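Side-chain contacts in flagellar hook protein FlgE (Caulobacter crescentus CB15, PDB 5AY6), which builds the flagellar hook, the tube that probably acts as a universal joint passing torque from the motor to the filament: residues I57-P60 and N64-Y67; W150-Y155 and V163-E168; K189-G192 and W196-E199; I219-T224 and L228-S233; S233-T238 and V279-A284. One frame throughout, in Å; residues are numbered along the deposited sequence.

Contact 1: residues I57-P60 and N64-Y67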
# COMPACT_ATOMS: atom_id res chain seq x y z
N ILE A 57 -2.82 1.31 -3.36
CA ILE A 57 -3.60 0.77 -4.45
C ILE A 57 -2.85 1.01 -5.76
O ILE A 57 -2.37 2.11 -6.02
CB ILE A 57 -5.00 1.42 -4.52
CG1 ILE A 57 -5.77 1.17 -3.23
CG2 ILE A 57 -5.78 0.90 -5.72
CD1 ILE A 57 -7.08 1.91 -3.16
N ALA A 58 -2.74 -0.04 -6.57
CA ALA A 58 -1.92 -0.01 -7.78
C ALA A 58 -2.26 1.15 -8.71
O ALA A 58 -3.42 1.33 -9.10
CB ALA A 58 -2.04 -1.33 -8.52
N ASN A 59 -1.24 1.93 -9.06
CA ASN A 59 -1.33 2.93 -10.11
C ASN A 59 -0.95 2.29 -11.44
O ASN A 59 -0.13 1.37 -11.48
CB ASN A 59 -0.43 4.13 -9.80
CG ASN A 59 -1.05 5.11 -8.81
OD1 ASN A 59 -2.25 5.36 -8.83
ND2 ASN A 59 -0.21 5.68 -7.95
N PRO A 60 -1.51 2.78 -12.56
CA PRO A 60 -2.46 3.90 -12.61
C PRO A 60 -3.88 3.46 -12.30
O PRO A 60 -4.20 2.27 -12.38
CB PRO A 60 -2.34 4.38 -14.06
CG PRO A 60 -2.01 3.14 -14.82
CD PRO A 60 -1.16 2.29 -13.90
N ASN A 64 -4.77 7.47 -14.46
CA ASN A 64 -4.02 8.39 -13.61
C ASN A 64 -3.22 7.74 -12.49
O ASN A 64 -3.63 6.72 -11.92
CB ASN A 64 -4.96 9.41 -12.95
CG ASN A 64 -5.73 10.23 -13.95
OD1 ASN A 64 -5.18 10.69 -14.96
ND2 ASN A 64 -7.02 10.41 -13.69
N ASN A 65 -2.10 8.36 -12.15
CA ASN A 65 -1.36 8.04 -10.93
C ASN A 65 -1.92 8.82 -9.75
O ASN A 65 -1.83 10.05 -9.72
CB ASN A 65 0.13 8.33 -11.12
CG ASN A 65 0.75 7.50 -12.21
OD1 ASN A 65 0.39 6.33 -12.40
ND2 ASN A 65 1.69 8.08 -12.95
N GLU A 66 -2.50 8.12 -8.78
CA GLU A 66 -3.11 8.80 -7.63
C GLU A 66 -2.23 8.74 -6.39
O GLU A 66 -1.58 7.73 -6.11
CB GLU A 66 -4.48 8.19 -7.32
CG GLU A 66 -5.46 8.33 -8.47
CD GLU A 66 -6.85 7.86 -8.10
OE1 GLU A 66 -7.02 7.28 -7.01
OE2 GLU A 66 -7.79 8.07 -8.90
N TYR A 67 -2.22 9.85 -5.64
CA TYR A 67 -1.46 9.94 -4.41
C TYR A 67 -2.26 10.68 -3.34
O TYR A 67 -3.10 11.53 -3.66
CB TYR A 67 -0.12 10.67 -4.65
CG TYR A 67 0.71 10.11 -5.78
CD1 TYR A 67 1.51 8.98 -5.60
CD2 TYR A 67 0.72 10.72 -7.03
CE1 TYR A 67 2.28 8.47 -6.64
CE2 TYR A 67 1.49 10.21 -8.08
CZ TYR A 67 2.27 9.09 -7.87
OH TYR A 67 3.04 8.58 -8.90

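Contact 2: residues W150-Y155 and V163-E168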
# COMPACT_ATOMS: atom_id res chain seq x y z
N TRP A 150 6.17 -0.98 -7.46
CA TRP A 150 7.24 -0.62 -6.53
C TRP A 150 6.91 -1.20 -5.15
O TRP A 150 6.62 -0.47 -4.21
CB TRP A 150 7.39 0.90 -6.47
CG TRP A 150 8.73 1.39 -6.00
CD1 TRP A 150 8.99 2.11 -4.87
CD2 TRP A 150 9.99 1.21 -6.67
NE1 TRP A 150 10.34 2.38 -4.79
CE2 TRP A 150 10.97 1.84 -5.88
CE3 TRP A 150 10.38 0.57 -7.85
CZ2 TRP A 150 12.32 1.86 -6.23
CZ3 TRP A 150 11.72 0.59 -8.20
CH2 TRP A 150 12.67 1.22 -7.39
N SER A 151 6.95 -2.52 -5.05
CA SER A 151 6.34 -3.21 -3.92
C SER A 151 7.35 -3.90 -3.02
O SER A 151 8.56 -3.84 -3.26
CB SER A 151 5.33 -4.23 -4.42
OG SER A 151 5.98 -5.27 -5.13
N MET A 152 6.85 -4.56 -1.98
CA MET A 152 7.71 -5.33 -1.10
C MET A 152 8.17 -6.62 -1.79
O MET A 152 9.24 -7.14 -1.50
CB MET A 152 6.99 -5.63 0.22
CG MET A 152 6.61 -4.37 1.00
SD MET A 152 5.73 -4.72 2.54
CE MET A 152 4.04 -4.49 2.01
N SER A 153 7.36 -7.12 -2.72
CA SER A 153 7.77 -8.28 -3.50
C SER A 153 8.89 -7.89 -4.47
O SER A 153 9.80 -8.69 -4.73
CB SER A 153 6.58 -8.88 -4.26
OG SER A 153 5.62 -9.40 -3.35
N ASP A 154 8.84 -6.67 -4.99
CA ASP A 154 9.93 -6.17 -5.84
C ASP A 154 11.22 -6.11 -5.04
O ASP A 154 12.30 -6.44 -5.55
CB ASP A 154 9.60 -4.78 -6.40
CG ASP A 154 8.49 -4.81 -7.44
OD1 ASP A 154 8.40 -5.80 -8.19
OD2 ASP A 154 7.72 -3.83 -7.49
N TYR A 155 11.10 -5.70 -3.79
CA TYR A 155 12.24 -5.58 -2.89
C TYR A 155 12.86 -6.94 -2.58
O TYR A 155 14.09 -7.08 -2.56
CB TYR A 155 11.82 -4.87 -1.60
CG TYR A 155 12.87 -4.89 -0.52
CD1 TYR A 155 13.93 -3.99 -0.55
CD2 TYR A 155 12.80 -5.79 0.53
CE1 TYR A 155 14.89 -4.00 0.43
CE2 TYR A 155 13.76 -5.81 1.52
CZ TYR A 155 14.81 -4.91 1.46
OH TYR A 155 15.77 -4.91 2.44
N VAL A 163 10.17 -1.46 -1.92
CA VAL A 163 10.18 -0.96 -0.55
C VAL A 163 10.41 -2.09 0.45
O VAL A 163 9.74 -3.12 0.40
CB VAL A 163 8.85 -0.25 -0.20
CG1 VAL A 163 8.88 0.28 1.23
CG2 VAL A 163 8.58 0.89 -1.18
N LYS A 164 11.36 -1.88 1.37
CA LYS A 164 11.61 -2.81 2.46
C LYS A 164 10.47 -2.79 3.46
O LYS A 164 10.09 -1.73 3.95
CB LYS A 164 12.93 -2.46 3.15
CG LYS A 164 13.28 -3.31 4.36
CD LYS A 164 14.48 -2.72 5.11
CE LYS A 164 15.00 -3.68 6.16
NZ LYS A 164 15.67 -4.85 5.53
N PRO A 165 9.91 -3.97 3.79
CA PRO A 165 8.77 -4.05 4.71
C PRO A 165 9.10 -3.54 6.12
O PRO A 165 10.27 -3.54 6.50
CB PRO A 165 8.44 -5.55 4.75
CG PRO A 165 9.11 -6.13 3.55
CD PRO A 165 10.34 -5.30 3.34
N ASP A 166 8.08 -3.12 6.86
CA ASP A 166 8.23 -2.79 8.29
C ASP A 166 8.24 -4.06 9.12
O ASP A 166 8.85 -4.12 10.19
CB ASP A 166 7.10 -1.89 8.77
CG ASP A 166 7.23 -0.47 8.27
OD1 ASP A 166 8.38 -0.02 8.08
OD2 ASP A 166 6.19 0.18 8.06
N PHE A 167 7.53 -5.08 8.64
CA PHE A 167 7.50 -6.35 9.35
C PHE A 167 7.07 -7.48 8.43
O PHE A 167 6.33 -7.27 7.48
CB PHE A 167 6.55 -6.27 10.55
CG PHE A 167 6.77 -7.38 11.56
CD1 PHE A 167 7.99 -7.52 12.20
CD2 PHE A 167 5.75 -8.27 11.86
CE1 PHE A 167 8.19 -8.53 13.12
CE2 PHE A 167 5.95 -9.28 12.78
CZ PHE A 167 7.17 -9.42 13.41
N GLU A 168 7.57 -8.67 8.72
CA GLU A 168 7.24 -9.85 7.93
C GLU A 168 6.93 -11.05 8.81
O GLU A 168 7.51 -11.23 9.89
CB GLU A 168 8.39 -10.20 6.98
CG GLU A 168 8.67 -9.16 5.92
CD GLU A 168 9.62 -9.67 4.85
OE1 GLU A 168 10.66 -10.27 5.21
OE2 GLU A 168 9.33 -9.47 3.65
O HOH W 1 10.21 -8.03 1.15

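Contact 3: residues K189-G192 and W196-E199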
# COMPACT_ATOMS: atom_id res chain seq x y z
N LYS A 189 3.40 -0.12 7.58
CA LYS A 189 2.46 0.80 8.21
C LYS A 189 1.92 1.76 7.17
O LYS A 189 2.69 2.40 6.45
CB LYS A 189 3.12 1.57 9.36
CG LYS A 189 2.15 2.46 10.13
CD LYS A 189 1.16 1.62 10.93
CE LYS A 189 0.04 2.47 11.50
NZ LYS A 189 -0.90 2.92 10.43
N GLY A 190 0.60 1.85 7.07
CA GLY A 190 -0.03 2.77 6.14
C GLY A 190 -0.23 4.14 6.75
O GLY A 190 -0.04 4.31 7.96
N PRO A 191 -0.62 5.12 5.93
CA PRO A 191 -0.80 6.50 6.40
C PRO A 191 -2.07 6.68 7.24
O PRO A 191 -2.16 7.61 8.04
CB PRO A 191 -0.88 7.31 5.10
CG PRO A 191 -1.35 6.34 4.08
CD PRO A 191 -0.79 5.00 4.48
N GLY A 192 -3.03 5.78 7.06
CA GLY A 192 -4.28 5.86 7.79
C GLY A 192 -4.14 5.29 9.19
O GLY A 192 -3.22 4.52 9.45
N TRP A 196 -2.53 -0.83 7.60
CA TRP A 196 -1.27 -1.37 7.10
C TRP A 196 -1.43 -1.81 5.64
O TRP A 196 -2.52 -2.24 5.24
CB TRP A 196 -0.80 -2.55 7.96
CG TRP A 196 -0.46 -2.18 9.38
CD1 TRP A 196 -1.32 -1.74 10.35
CD2 TRP A 196 0.84 -2.22 9.99
NE1 TRP A 196 -0.64 -1.50 11.52
CE2 TRP A 196 0.69 -1.79 11.33
CE3 TRP A 196 2.11 -2.58 9.54
CZ2 TRP A 196 1.77 -1.71 12.21
CZ3 TRP A 196 3.18 -2.50 10.42
CH2 TRP A 196 3.00 -2.07 11.74
N TYR A 197 -0.37 -1.70 4.85
CA TYR A 197 -0.36 -2.23 3.48
C TYR A 197 0.30 -3.60 3.51
O TYR A 197 1.40 -3.76 4.06
CB TYR A 197 0.39 -1.30 2.52
CG TYR A 197 -0.25 0.06 2.34
CD1 TYR A 197 -1.58 0.27 2.65
CD2 TYR A 197 0.49 1.13 1.85
CE1 TYR A 197 -2.17 1.51 2.49
CE2 TYR A 197 -0.09 2.38 1.69
CZ TYR A 197 -1.42 2.56 2.00
OH TYR A 197 -2.00 3.80 1.83
N ALA A 198 -0.36 -4.60 2.94
CA ALA A 198 0.11 -5.98 3.04
C ALA A 198 0.28 -6.66 1.70
O ALA A 198 -0.44 -6.36 0.74
CB ALA A 198 -0.84 -6.78 3.92
N GLU A 199 1.24 -7.57 1.62
CA GLU A 199 1.39 -8.45 0.47
C GLU A 199 1.62 -9.87 0.94
O GLU A 199 2.31 -10.11 1.93
CB GLU A 199 2.55 -8.00 -0.43
CG GLU A 199 2.42 -6.59 -0.96
CD GLU A 199 3.66 -6.10 -1.68
OE1 GLU A 199 4.36 -6.91 -2.34
OE2 GLU A 199 3.95 -4.89 -1.58

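Contact 4: residues I219-T224 and L228-S233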
# COMPACT_ATOMS: atom_id res chain seq x y z
N ILE A 219 -5.08 -3.99 1.83
CA ILE A 219 -4.99 -3.09 2.97
C ILE A 219 -5.65 -3.75 4.17
O ILE A 219 -6.80 -4.18 4.11
CB ILE A 219 -5.66 -1.74 2.67
CG1 ILE A 219 -5.02 -1.09 1.45
CG2 ILE A 219 -5.56 -0.83 3.88
CD1 ILE A 219 -5.63 0.23 1.04
N ILE A 220 -4.90 -3.86 5.26
CA ILE A 220 -5.40 -4.48 6.48
C ILE A 220 -5.75 -3.40 7.49
O ILE A 220 -4.99 -2.44 7.66
CB ILE A 220 -4.37 -5.47 7.07
CG1 ILE A 220 -4.17 -6.66 6.13
CG2 ILE A 220 -4.81 -5.96 8.44
CD1 ILE A 220 -3.17 -7.67 6.65
N GLU A 221 -6.90 -3.54 8.14
CA GLU A 221 -7.33 -2.57 9.14
C GLU A 221 -7.45 -3.21 10.52
O GLU A 221 -7.83 -4.38 10.65
CB GLU A 221 -8.67 -1.94 8.75
CG GLU A 221 -8.65 -1.17 7.43
CD GLU A 221 -8.20 0.27 7.59
OE1 GLU A 221 -7.37 0.56 8.48
OE2 GLU A 221 -8.68 1.13 6.81
N PHE A 222 -7.13 -2.44 11.55
CA PHE A 222 -7.33 -2.89 12.92
C PHE A 222 -8.29 -1.96 13.65
O PHE A 222 -8.50 -0.82 13.22
CB PHE A 222 -6.00 -2.97 13.67
CG PHE A 222 -5.06 -4.01 13.13
CD1 PHE A 222 -4.15 -3.69 12.13
CD2 PHE A 222 -5.08 -5.31 13.62
CE1 PHE A 222 -3.28 -4.64 11.63
CE2 PHE A 222 -4.21 -6.26 13.12
CZ PHE A 222 -3.31 -5.93 12.12
N THR A 223 -8.87 -2.44 14.74
CA THR A 223 -9.70 -1.58 15.57
C THR A 223 -8.79 -0.69 16.42
O THR A 223 -7.59 -0.92 16.50
CB THR A 223 -10.63 -2.39 16.49
OG1 THR A 223 -9.85 -3.10 17.46
CG2 THR A 223 -11.46 -3.37 15.67
N THR A 224 -9.38 0.31 17.07
CA THR A 224 -8.63 1.19 17.95
C THR A 224 -8.04 0.43 19.14
O THR A 224 -7.15 0.92 19.83
CB THR A 224 -9.50 2.34 18.46
OG1 THR A 224 -10.74 1.82 18.97
CG2 THR A 224 -9.80 3.32 17.34
N LEU A 228 -7.97 -7.21 14.80
CA LEU A 228 -8.13 -7.27 13.35
C LEU A 228 -9.56 -6.94 12.94
O LEU A 228 -10.51 -7.55 13.42
CB LEU A 228 -7.73 -8.65 12.83
CG LEU A 228 -7.86 -8.87 11.32
CD1 LEU A 228 -6.95 -7.93 10.56
CD2 LEU A 228 -7.55 -10.32 10.97
N LYS A 229 -9.70 -5.96 12.05
CA LYS A 229 -11.01 -5.47 11.64
C LYS A 229 -11.39 -6.02 10.26
O LYS A 229 -12.47 -6.58 10.09
CB LYS A 229 -11.01 -3.94 11.63
CG LYS A 229 -12.36 -3.29 11.36
CD LYS A 229 -12.30 -1.81 11.71
CE LYS A 229 -13.50 -1.06 11.15
NZ LYS A 229 -13.40 0.40 11.43
N ASN A 230 -10.50 -5.86 9.29
CA ASN A 230 -10.67 -6.47 7.98
C ASN A 230 -9.34 -6.61 7.25
O ASN A 230 -8.35 -5.97 7.61
CB ASN A 230 -11.66 -5.67 7.13
CG ASN A 230 -11.13 -4.31 6.74
OD1 ASN A 230 -10.41 -4.18 5.75
ND2 ASN A 230 -11.49 -3.29 7.50
N THR A 231 -9.34 -7.44 6.21
CA THR A 231 -8.12 -7.72 5.46
C THR A 231 -8.21 -7.23 4.02
O THR A 231 -7.41 -7.63 3.18
CB THR A 231 -7.81 -9.23 5.46
OG1 THR A 231 -8.92 -9.94 4.91
CG2 THR A 231 -7.56 -9.72 6.88
N GLY A 232 -9.19 -6.37 3.74
CA GLY A 232 -9.37 -5.83 2.41
C GLY A 232 -9.46 -6.92 1.36
O GLY A 232 -10.17 -7.91 1.55
N SER A 233 -8.73 -6.77 0.27
CA SER A 233 -8.74 -7.76 -0.80
C SER A 233 -7.54 -8.70 -0.74
O SER A 233 -7.22 -9.35 -1.73
CB SER A 233 -8.77 -7.07 -2.16
OG SER A 233 -7.57 -6.35 -2.36
O HOH W 2 -7.55 -3.92 0.04
O HOH W 3 -9.09 -2.51 4.02

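Contact 5: residues S233-T238 and V279-A284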
# COMPACT_ATOMS: atom_id res chain seq x y z
N SER A 233 -8.73 -6.77 0.27
CA SER A 233 -8.74 -7.76 -0.80
C SER A 233 -7.54 -8.70 -0.74
O SER A 233 -7.22 -9.35 -1.73
CB SER A 233 -8.77 -7.07 -2.16
OG SER A 233 -7.57 -6.35 -2.36
N LEU A 234 -6.88 -8.75 0.41
CA LEU A 234 -5.69 -9.57 0.56
C LEU A 234 -5.99 -11.04 0.26
O LEU A 234 -5.18 -11.74 -0.36
CB LEU A 234 -5.10 -9.43 1.96
CG LEU A 234 -3.80 -10.20 2.23
CD1 LEU A 234 -2.69 -9.77 1.27
CD2 LEU A 234 -3.36 -10.01 3.68
N PHE A 235 -7.15 -11.51 0.71
CA PHE A 235 -7.59 -12.87 0.42
C PHE A 235 -8.79 -12.85 -0.52
O PHE A 235 -9.61 -13.77 -0.51
CB PHE A 235 -7.95 -13.63 1.70
CG PHE A 235 -6.85 -13.65 2.73
CD1 PHE A 235 -5.82 -14.56 2.64
CD2 PHE A 235 -6.87 -12.77 3.80
CE1 PHE A 235 -4.81 -14.59 3.58
CE2 PHE A 235 -5.87 -12.79 4.75
CZ PHE A 235 -4.84 -13.70 4.64
N GLY A 236 -8.89 -11.80 -1.34
CA GLY A 236 -10.03 -11.64 -2.22
C GLY A 236 -11.33 -11.55 -1.44
O GLY A 236 -11.46 -10.71 -0.54
N THR A 237 -12.28 -12.41 -1.77
CA THR A 237 -13.55 -12.46 -1.04
C THR A 237 -13.75 -13.81 -0.38
O THR A 237 -14.87 -14.16 0.00
CB THR A 237 -14.75 -12.19 -1.97
OG1 THR A 237 -14.74 -13.14 -3.03
CG2 THR A 237 -14.68 -10.78 -2.56
N THR A 238 -12.67 -14.58 -0.26
CA THR A 238 -12.74 -15.92 0.29
C THR A 238 -13.24 -15.91 1.73
O THR A 238 -12.94 -14.99 2.49
CB THR A 238 -11.37 -16.63 0.27
OG1 THR A 238 -10.41 -15.82 0.96
CG2 THR A 238 -10.91 -16.86 -1.16
N VAL A 279 -4.69 -23.02 0.63
CA VAL A 279 -4.33 -22.90 2.04
C VAL A 279 -5.18 -21.86 2.76
O VAL A 279 -5.18 -20.68 2.42
CB VAL A 279 -2.85 -22.52 2.21
CG1 VAL A 279 -2.42 -22.72 3.65
CG2 VAL A 279 -1.97 -23.35 1.29
N GLN A 280 -5.90 -22.31 3.78
CA GLN A 280 -6.59 -21.37 4.66
C GLN A 280 -5.55 -20.63 5.50
O GLN A 280 -4.64 -21.24 6.06
CB GLN A 280 -7.59 -22.10 5.56
CG GLN A 280 -8.20 -21.20 6.61
CD GLN A 280 -9.31 -21.87 7.38
OE1 GLN A 280 -9.78 -22.94 7.00
NE2 GLN A 280 -9.75 -21.23 8.46
N ILE A 281 -5.67 -19.31 5.57
CA ILE A 281 -4.76 -18.52 6.37
C ILE A 281 -5.54 -17.77 7.43
O ILE A 281 -6.24 -16.79 7.14
CB ILE A 281 -3.94 -17.54 5.50
CG1 ILE A 281 -3.09 -18.34 4.50
CG2 ILE A 281 -3.06 -16.65 6.38
CD1 ILE A 281 -2.36 -17.50 3.50
N ASP A 282 -5.43 -18.24 8.66
CA ASP A 282 -6.23 -17.76 9.77
C ASP A 282 -5.50 -16.65 10.53
O ASP A 282 -4.50 -16.90 11.21
CB ASP A 282 -6.57 -18.94 10.70
CG ASP A 282 -7.65 -18.60 11.71
OD1 ASP A 282 -8.26 -17.51 11.62
OD2 ASP A 282 -7.91 -19.46 12.59
N LEU A 283 -5.99 -15.42 10.40
CA LEU A 283 -5.40 -14.28 11.09
C LEU A 283 -6.23 -13.84 12.30
O LEU A 283 -5.98 -12.76 12.84
CB LEU A 283 -5.23 -13.09 10.14
CG LEU A 283 -4.48 -13.28 8.82
CD1 LEU A 283 -4.36 -11.94 8.10
CD2 LEU A 283 -3.11 -13.89 9.04
N ALA A 284 -7.19 -14.65 12.73
CA ALA A 284 -8.14 -14.21 13.76
C ALA A 284 -8.56 -15.27 14.78
O ALA A 284 -9.68 -15.24 15.29
CB ALA A 284 -9.38 -13.63 13.10

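Contact 1: residues I57-P60 and N64-Y67
The loop between strands 45-53 and 64-73 is tied to the start of the latter strand by Asn59, whose side-chain amide bonds both Glu66 N and Glu66 O. The evidence is two nearly straight bonds. Glu66 N donates to Asn59 OD1 at 2.8 Å with an angle of 169° at the hydrogen, although the donor stands above the carbonyl plane of the amide. Asn59 ND2 returns a bond to Glu66 O at 3.1 Å, and here the acceptor lies within the amide plane. With CG beside its own backbone N and anti to its carbonyl carbon (chi1 -80°), the asparagine reaches across to the strand, and the pair of bonds should fix how the amide is turned.

Looser contacts surround this clamp. Asn65 bends its OD1 to 3.5 Å from Asn59 CB, and the same oxygen meets Pro60 CB at 3.7 Å. Pro60 follows a cis peptide bond. At the far end of the amide, Tyr67 CE1 approaches Asn59 ND2 obliquely at 4.0 Å. The carboxylate of Glu66 is engaged in a salt bridge with Lys82, while Asn59 N is bonded to Asp146.

Strand 64-73 is thus held by the loop at Glu66, whereas the flanking Asn65 and Tyr67 make backbone bonds to Tyr85 and Val83 of the antiparallel strand 76-86.

Contact 2: residues W150-Y155 and V163-E168
Tyr155 lays one face of its ring on the backbone and aliphatic start of Lys164. Lys164 CA stands 3.6 Å from the ring centroid, only 6° off the normal, so this CH-pi contact is centred. The two side chains then run alongside each other in the same direction, with Lys164 CB 3.5 Å from Tyr155 CZ. Both start with CG anti to the backbone N (chi1 171° in the tyrosine, 177° in the lysine), consistent with their shared course. Next to them, Pro165 touches two residues: its CD meets Tyr155 CD2, and its CB lies 3.6 Å from Met152 SD, the methionine and proline sliding past each other in opposite senses. Val163 CG2 meets Trp150 CD1 at 3.9 Å, these side chains crossing at about a right angle.

Behind this shell, Ser151 O accepts from two donors on opposite faces of its plane: Val163 N at 3.2 Å, across the contact, and Tyr155 N, within the first helical turn. Water 1 makes a second link, donating to Met152 O and to Glu168 OE2, an oxygen that also serves Arg201 and Ser186.

Further out, Asp154 N bonds Ser151 OG at 3.2 Å, and Ser151 N bonds Asp154 OD2 at 2.9 Å. These reciprocal bonds are a capping box at the start of helix 152-157, whose first turn packs on the lead-in to strand 167-174, where Asp166 and Phe167 form a classic beta bulge opposite Met187.

Contact 3: residues K189-G192 and W196-E199
Lys189 crosses the Trp196 indole at about a right angle, its CD lying over one face and 3.5 Å from Trp196 CE2. CG sits anti to the backbone N (chi1 -176°), and bends at chi2 and chi4 curl the chain over the ring. On the neighbouring residue, Gly190 CA stands 4.3 Å from the centroid of the Tyr197 ring, 7° off its normal; a side chain at Gly190 would sit tightly against Tyr197 CE1.

Apolar packing adds Pro191, whose CD lies against Tyr197 CZ at 3.5 Å.

The charged end adds a cation-pi interaction: Lys189 NZ is 4.9 Å from the centroid of the five-membered ring of Trp196, over its face.

Hydrogen bonds hold that ammonium in place. Lys189 NZ donates to Gly190 O at 3.0 Å, weakly to Gly192 O, and also to Gln195 O, gathering carbonyls of the connection and of the first residue of strand 195-202. Tyr197 OH bonds Ser54 O, whereas the buried Trp196 NE1 has no modelled partner.

Lys189 and Trp196 form an antiparallel non-hydrogen-bonded pair. The arrangement closes the beta hairpin of strands 180-189 and 195-202, within the five-stranded antiparallel sheet of the FlaE D2 region.

Contact 4: residues I219-T224 and L228-S233
Leu228 sets its CD1 against Ile220 CG2 at 3.6 Å, while Phe222 CD2 comes equally near Leu228 CA, the ring approaching obliquely. This apolar side belongs to the beta hairpin of strands 214-222 and 228-230, which contains a classic beta bulge: Lys229 and Asn230 together face Glu221. The bonding shows it. Glu221 O takes Lys229 N at 2.8 Å and, more weakly, Asn230 N at 3.3 Å, and Glu221 N donates to Asn230 O at 2.9 Å in a nearly straight bond (171°).

Beyond the bulge the Asn230 side chain bonds the backbone ahead of it. Its CG stands between the backbone N and the carbonyl carbon (chi1 68°), which swings OD1 forward to accept from Gly232 N at 3.2 Å, in the carbonyl plane and on a lone pair: an Asx turn. ND2 packs 3.4 Å from Glu221 CB; the two side chains run alongside each other, their flat end groups 75° apart. With a leucine here, the Asx turn would probably be lost, leaving Gly232 N without this acceptor and water 3 without one of its two anchors.

Gly232 has a positive phi, which favours glycine, and a side chain here would collide with Ile219 O. That carbonyl receives water 3 at 2.8 Å, and the same water donates to Asn230 OD1 at 2.7 Å.

Contact 5: residues S233-T238 and V279-A284
Phe235 O is gripped twice by one residue: Thr238 OG1 donates to it at 2.6 Å, in the carbonyl plane and on a lone pair, and Thr238 N at 3.2 Å. The backbone bond closes a type II' turn from Phe235 to Thr238, overlapping the type I turn from Ser233 to Gly236. Thr238 OG1 is also bonded to Ala242 N, tying the turn to the start of strand 242-245.

These turns present the Phe235 ring to segment 279-284, CG lying beside the backbone N and anti to the carbonyl carbon (chi1 -55°). Its CE1 meets Ile281 CB at 3.6 Å, the two side chains crossing at about a right angle, and Ile281 CD1 lies at the ring edge, in plane. Leu283 CD1 reaches another part of the edge, 3.8 Å from Phe235 CE2. Leu234 CG stands over one face, 4.2 Å above the plane and displaced toward the rim. If an alanine stood here instead of Phe235, Ile281 and Leu283 would probably lose their common apolar partner, opening a gap between turn and strand.

Asp282 OD1 accepts from Ala284 N in an Asx turn, and its other oxygen pairs with Arg6. Ile281 and Leu283 pack further on Val7 and Val9, while Phe235 also touches Ile243 and Leu200, joining the mixed sheet of strands 242-245, 277-291 and 6-12 to the antiparallel sheet that holds strand 195-202.

How the contacts relate
Contacts 2, 3 and 4 bear on one five-stranded antiparallel sheet. Contact 2 joins contact 3 through Asp166 OD2, 2.8 Å from Lys189 N, and through Glu199 OE2, 2.9 Å from Met152 N. Contact 3 passes to contact 4 across adjacent strands, where Trp196 O lies 2.9 Å from Ile220 N and Trp196 meets Phe222. Contacts 4 and 5 share Ser233, their centres about 12 Å apart, and Leu228 CD2 packs 3.5 Å from Leu283 O. Contact 1, in the third-domain region, touches none of the others, though its nearest atoms come within about 4 Å of contact 4 and about 6 Å of contact 3. All five contacts belong to the fold of this hook-protein fragment.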